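Local coordinates for trypsin-resistant surface T6 protein (Streptococcus pyogenes serotype M6, PDB 4P0D), which forms the backbone of the pilus as its major pilin and is probably linked subunit to subunit by a sortase, at residues Leu10-Ile15 / Ile112-Ser117; Val21-Ile26 / Glu77-Ser82. The protein carries 1 engineered substitution. One frame throughout, in Å; residues are numbered along the deposited sequence.

Contact 1 (Leu10-Ile15 / Ile112-Ser117); sequences LKITNI and ILLAAS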
loop_
_atom_site.group_PDB
_atom_site.type_symbol
_atom_site.label_atom_id
_atom_site.label_comp_id
_atom_site.label_asym_id
_atom_site.label_seq_id
_atom_site.Cartn_x
_atom_site.Cartn_y
_atom_site.Cartn_z
ATOM N N LEU A 10 20.174 36.738 -1.132
ATOM C CA LEU A 10 19.160 36.013 -0.391
ATOM C C LEU A 10 19.431 34.520 -0.599
ATOM O O LEU A 10 19.493 34.040 -1.729
ATOM C CB LEU A 10 17.757 36.397 -0.879
ATOM C CG LEU A 10 17.443 37.884 -0.764
ATOM C CD1 LEU A 10 16.035 38.168 -1.273
ATOM C CD2 LEU A 10 17.622 38.365 0.670
ATOM N N LYS A 11 19.602 33.803 0.500
ATOM C CA LYS A 11 20.117 32.450 0.456
ATOM C C LYS A 11 19.245 31.481 1.248
ATOM O O LYS A 11 18.758 31.789 2.336
ATOM C CB LYS A 11 21.549 32.449 0.980
ATOM C CG LYS A 11 22.202 31.078 1.074
ATOM C CD LYS A 11 23.666 31.229 1.459
ATOM C CE LYS A 11 24.356 29.890 1.633
ATOM N NZ LYS A 11 25.834 30.085 1.600
ATOM N N ILE A 12 19.059 30.302 0.682
ATOM C CA ILE A 12 18.336 29.238 1.338
ATOM C C ILE A 12 19.288 28.045 1.468
ATOM O O ILE A 12 19.921 27.648 0.489
ATOM C CB ILE A 12 17.083 28.835 0.550
ATOM C CG1 ILE A 12 16.142 30.041 0.410
ATOM C CG2 ILE A 12 16.344 27.710 1.277
ATOM C CD1 ILE A 12 15.058 29.865 -0.639
ATOM N N THR A 13 19.426 27.514 2.677
ATOM C CA THR A 13 20.193 26.277 2.894
ATOM C C THR A 13 19.284 25.095 3.264
ATOM O O THR A 13 18.063 25.252 3.409
ATOM C CB THR A 13 21.244 26.452 3.997
ATOM O OG1 THR A 13 20.574 26.822 5.196
ATOM C CG2 THR A 13 22.245 27.517 3.620
ATOM N N ASN A 14 19.885 23.913 3.400
ATOM C CA ASN A 14 19.163 22.691 3.755
ATOM C C ASN A 14 18.114 22.291 2.732
ATOM O O ASN A 14 17.030 21.808 3.086
ATOM C CB ASN A 14 18.519 22.783 5.158
ATOM C CG ASN A 14 18.207 21.413 5.744
ATOM O OD1 ASN A 14 18.994 20.478 5.571
ATOM N ND2 ASN A 14 17.059 21.276 6.417
ATOM N N ILE A 15 18.455 22.432 1.455
ATOM C CA ILE A 15 17.564 22.060 0.377
ATOM C C ILE A 15 17.829 20.603 0.006
ATOM O O ILE A 15 18.891 20.263 -0.528
ATOM C CB ILE A 15 17.744 22.967 -0.854
ATOM C CG1 ILE A 15 17.537 24.430 -0.460
ATOM C CG2 ILE A 15 16.753 22.585 -1.954
ATOM C CD1 ILE A 15 17.559 25.409 -1.616
ATOM N N ILE A 112 9.053 30.283 2.995
ATOM C CA ILE A 112 10.141 31.079 3.563
ATOM C C ILE A 112 9.951 32.549 3.220
ATOM O O ILE A 112 9.587 32.892 2.096
ATOM C CB ILE A 112 11.531 30.617 3.082
ATOM C CG1 ILE A 112 11.733 29.125 3.356
ATOM C CG2 ILE A 112 12.625 31.412 3.798
ATOM C CD1 ILE A 112 12.991 28.551 2.723
ATOM N N LEU A 113 10.145 33.402 4.225
ATOM C CA LEU A 113 10.200 34.843 4.023
ATOM C C LEU A 113 11.648 35.323 3.980
ATOM O O LEU A 113 12.402 35.138 4.937
ATOM C CB LEU A 113 9.476 35.578 5.145
ATOM C CG LEU A 113 9.581 37.106 5.107
ATOM C CD1 LEU A 113 8.671 37.689 4.045
ATOM C CD2 LEU A 113 9.238 37.659 6.484
ATOM N N LEU A 114 12.010 35.974 2.881
ATOM C CA LEU A 114 13.337 36.532 2.722
ATOM C C LEU A 114 13.244 38.015 2.390
ATOM O O LEU A 114 12.362 38.447 1.644
ATOM C CB LEU A 114 14.102 35.820 1.610
ATOM C CG LEU A 114 14.421 34.344 1.885
ATOM C CD1 LEU A 114 14.816 33.647 0.595
ATOM C CD2 LEU A 114 15.517 34.163 2.926
ATOM N N ALA A 115 14.176 38.782 2.919
ATOM C CA ALA A 115 14.190 40.224 2.662
ATOM C C ALA A 115 15.616 40.735 2.567
ATOM O O ALA A 115 16.468 40.288 3.328
ATOM C CB ALA A 115 13.449 40.954 3.773
ATOM N N ALA A 116 15.874 41.648 1.619
ATOM C CA ALA A 116 17.099 42.451 1.636
ATOM C C ALA A 116 16.763 43.798 2.267
ATOM O O ALA A 116 15.805 44.471 1.848
ATOM C CB ALA A 116 17.666 42.624 0.246
ATOM N N SER A 117 17.540 44.174 3.284
ATOM C CA SER A 117 17.199 45.312 4.163
ATOM C C SER A 117 18.395 46.156 4.589
ATOM O O SER A 117 19.471 45.627 4.839
ATOM C CB SER A 117 16.523 44.786 5.430
ATOM O OG SER A 117 16.242 45.861 6.313
#

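Contact 2 (Val21-Ile26 / Glu77-Ser82); sequences VTLYKI and ENVSIS. With CA (calcium ion), chain E.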
loop_
_atom_site.group_PDB
_atom_site.type_symbol
_atom_site.label_atom_id
_atom_site.label_comp_id
_atom_site.label_asym_id
_atom_site.label_seq_id
_atom_site.Cartn_x
_atom_site.Cartn_y
_atom_site.Cartn_z
ATOM N N VAL A 21 12.639 26.088 -6.791
ATOM C CA VAL A 21 12.557 27.227 -5.898
ATOM C C VAL A 21 12.058 28.437 -6.706
ATOM O O VAL A 21 12.653 28.812 -7.737
ATOM C CB VAL A 21 13.920 27.534 -5.244
ATOM C CG1 VAL A 21 13.792 28.704 -4.291
ATOM C CG2 VAL A 21 14.448 26.301 -4.518
ATOM N N THR A 22 10.959 29.013 -6.237
ATOM C CA THR A 22 10.381 30.207 -6.812
ATOM C C THR A 22 10.303 31.296 -5.747
ATOM O O THR A 22 9.804 31.059 -4.647
ATOM C CB THR A 22 8.976 29.938 -7.350
ATOM O OG1 THR A 22 8.958 28.719 -8.111
ATOM C CG2 THR A 22 8.520 31.106 -8.228
ATOM N N LEU A 23 10.788 32.489 -6.079
ATOM C CA LEU A 23 10.718 33.633 -5.188
ATOM C C LEU A 23 9.646 34.594 -5.724
ATOM O O LEU A 23 9.640 34.927 -6.914
ATOM C CB LEU A 23 12.073 34.329 -5.077
ATOM C CG LEU A 23 12.894 33.993 -3.831
ATOM C CD1 LEU A 23 13.228 32.503 -3.753
ATOM C CD2 LEU A 23 14.170 34.832 -3.812
ATOM N N TYR A 24 8.731 35.004 -4.850
ATOM C CA TYR A 24 7.663 35.925 -5.238
ATOM C C TYR A 24 7.862 37.222 -4.514
ATOM O O TYR A 24 7.824 37.258 -3.287
ATOM C CB TYR A 24 6.307 35.345 -4.858
ATOM C CG TYR A 24 6.029 33.998 -5.476
ATOM C CD1 TYR A 24 5.486 33.900 -6.741
ATOM C CD2 TYR A 24 6.293 32.813 -4.779
ATOM C CE1 TYR A 24 5.213 32.672 -7.317
ATOM C CE2 TYR A 24 6.035 31.581 -5.348
ATOM C CZ TYR A 24 5.486 31.511 -6.626
ATOM O OH TYR A 24 5.205 30.278 -7.230
ATOM N N LYS A 25 8.090 38.299 -5.255
ATOM C CA LYS A 25 8.315 39.578 -4.607
ATOM C C LYS A 25 6.991 40.162 -4.108
ATOM O O LYS A 25 6.108 40.478 -4.908
ATOM C CB LYS A 25 9.005 40.545 -5.557
ATOM C CG LYS A 25 9.477 41.832 -4.914
ATOM C CD LYS A 25 10.027 42.690 -6.046
ATOM C CE LYS A 25 10.935 43.788 -5.591
ATOM N NZ LYS A 25 11.585 44.346 -6.816
ATOM N N ILE A 26 6.898 40.318 -2.792
ATOM C CA ILE A 26 5.710 40.850 -2.120
ATOM C C ILE A 26 5.922 42.236 -1.518
ATOM O O ILE A 26 4.965 42.851 -1.049
ATOM C CB ILE A 26 5.241 39.910 -0.982
ATOM C CG1 ILE A 26 6.375 39.634 0.004
ATOM C CG2 ILE A 26 4.725 38.612 -1.581
ATOM C CD1 ILE A 26 5.908 39.245 1.397
ATOM N N GLU A 77 10.595 35.088 -9.489
ATOM C CA GLU A 77 11.948 34.618 -9.872
ATOM C C GLU A 77 12.127 33.120 -9.664
ATOM O O GLU A 77 11.716 32.556 -8.637
ATOM C CB GLU A 77 13.026 35.300 -9.027
ATOM C CG GLU A 77 12.931 36.811 -8.943
ATOM C CD GLU A 77 13.265 37.503 -10.240
ATOM O OE1 GLU A 77 13.930 36.904 -11.121
ATOM O OE2 GLU A 77 12.845 38.664 -10.372
ATOM N N ASN A 78 12.774 32.487 -10.634
ATOM C CA ASN A 78 13.132 31.083 -10.550
ATOM C C ASN A 78 14.584 31.016 -10.103
ATOM O O ASN A 78 15.428 31.670 -10.699
ATOM C CB ASN A 78 12.951 30.445 -11.921
ATOM C CG ASN A 78 11.584 30.756 -12.528
ATOM O OD1 ASN A 78 10.560 30.669 -11.850
ATOM N ND2 ASN A 78 11.571 31.147 -13.805
ATOM N N VAL A 79 14.871 30.256 -9.049
ATOM C CA VAL A 79 16.201 30.253 -8.467
ATOM C C VAL A 79 16.783 28.840 -8.563
ATOM O O VAL A 79 16.148 27.871 -8.173
ATOM C CB VAL A 79 16.150 30.771 -7.024
ATOM C CG1 VAL A 79 17.547 30.846 -6.409
ATOM C CG2 VAL A 79 15.484 32.143 -7.004
ATOM N N SER A 80 17.987 28.729 -9.114
ATOM C CA SER A 80 18.600 27.420 -9.264
ATOM C C SER A 80 19.108 26.925 -7.917
ATOM O O SER A 80 19.317 27.710 -6.993
ATOM C CB SER A 80 19.748 27.479 -10.267
ATOM O OG SER A 80 20.830 28.219 -9.726
ATOM N N ILE A 81 19.302 25.612 -7.821
ATOM C CA ILE A 81 19.889 25.010 -6.632
ATOM C C ILE A 81 21.199 24.288 -6.964
ATOM O O ILE A 81 21.434 23.871 -8.105
ATOM C CB ILE A 81 18.918 24.020 -5.934
ATOM C CG1 ILE A 81 18.590 22.836 -6.838
ATOM C CG2 ILE A 81 17.628 24.731 -5.527
ATOM C CD1 ILE A 81 17.686 21.833 -6.176
ATOM N N SER A 82 22.034 24.129 -5.942
ATOM C CA SER A 82 23.178 23.238 -6.031
ATOM C C SER A 82 23.674 22.883 -4.647
ATOM O O SER A 82 23.756 23.739 -3.776
ATOM C CB SER A 82 24.304 23.885 -6.825
ATOM O OG SER A 82 24.520 25.183 -6.346
HETATM CA CA CA E . 24.025 26.253 -4.329
HETATM O O HOH W 1 14.460 26.257 -8.937
HETATM O O HOH W 2 10.442 28.592 -10.356
HETATM O O HOH W 3 26.912 26.356 -4.165
HETATM O O HOH W 4 24.020 28.487 -5.059
#

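Contact 1 (Leu10-Ile15 / Ile112-Ser117)
Strands 10-13 and 112-116 run roughly antiparallel, at 149° between their N-to-C directions, yet their axes come no nearer than 7.7 Å and no hydrogen bond passes between them. Side chains fill the gap; by CA atoms Leu10 is in register with Leu114 and Ile12 with Ile112. Leu10 and Leu114 run alongside each other in opposite senses: Leu10 CD1 lies 4.2 Å from Leu114 CB, while the other branch, CD2, reaches along the second strand to the backbone of Ala115, 3.5 Å from its O, and rests beside the methyl of Ala116. Ile12 meets two partners. Ile12 and Ile112 reach toward each other end to end, and Ile12 CG2 comes within 3.7 Å of Ile112 CD1; the CG1 branch, anti to the carbonyl carbon (chi1 -60°), instead crosses Leu114 at a slant, CG1 lying 3.8 Å from Leu114 CD1. The two methyls of Leu114 are thereby divided, CD1 against Ile12 and CD2 near the carbonyl oxygen of Lys11, 4.1 Å away. Tyr96 and Ala98 of strand 94-101 add to the apolar cluster, and Ser141 of strand 139-155, a strand paired with both segments' strands, touches Ile112 and Leu114. Branched aliphatic chains interlocking between strands with no hydrogen bond between them are characteristic of the hydrophobic core of an Ig-like beta domain, here the N-terminal one of this pilin.

Contact 2 (Val21-Ile26 / Glu77-Ser82)
Val21 and Leu23 meet Val79 and Glu77 across an antiparallel ladder in the N-terminal Ig-like domain, where strand 75-79 pairs with strand 20-31. The tight end lies at Leu23 and Glu77, whose backbones exchange two nearly straight bonds: Leu23 N gives to Glu77 O at 2.7 Å and Glu77 N to Leu23 O at 2.8 Å. On the face where Leu23 and Val21 are buried, Leu23 CD1 packs on Val79 CG2 at 4.0 Å, with Tyr88 of strand 86-91 lying against both side chains. Farther along, Val21 turns CG2 toward Ile81 CG2, 3.7 Å away.

Pairing slackens toward Val21. Val79 N still donates to Val21 O, but from 29° outside the carbonyl plane, and the next link is a water that accepts from Val21 N and donates to Val79 O. Thr22 and Asn78 project together from the other, more solvent-exposed face, where a second water joins Thr22 OG1 to Asn78 OD1. Beyond the ladder the segment ends at a calcium ion, with Thr85 O as a further ligand. Ser82 chelates it through backbone and side chain, O at 2.6 Å and OG, which sits between the backbone N and the carbonyl carbon (chi1 49°), at 2.3 Å.

How the contacts relate
Starting from the N terminus, the chain lays down strand 7-13 and turns directly into strand 20-31, so the first partners of both contacts are made early. Strand 75-79 then returns, after helix 56-68, to close contact 2, and only with strand 108-116 does contact 1 close the wider loop in which contact 2 is nested. The principle illustrated is that one domain can combine hydrogen-bonded pairing of strands with side-chain packing without hydrogen bonds between others. With centres about 10 Å apart, the two contacts share a core: Ile12 CD1 packs on Val21 CG1 and Ile15 on Ile81, tying the link between the first two strands to the calcium-bearing segment, while Leu113 touches Ile26.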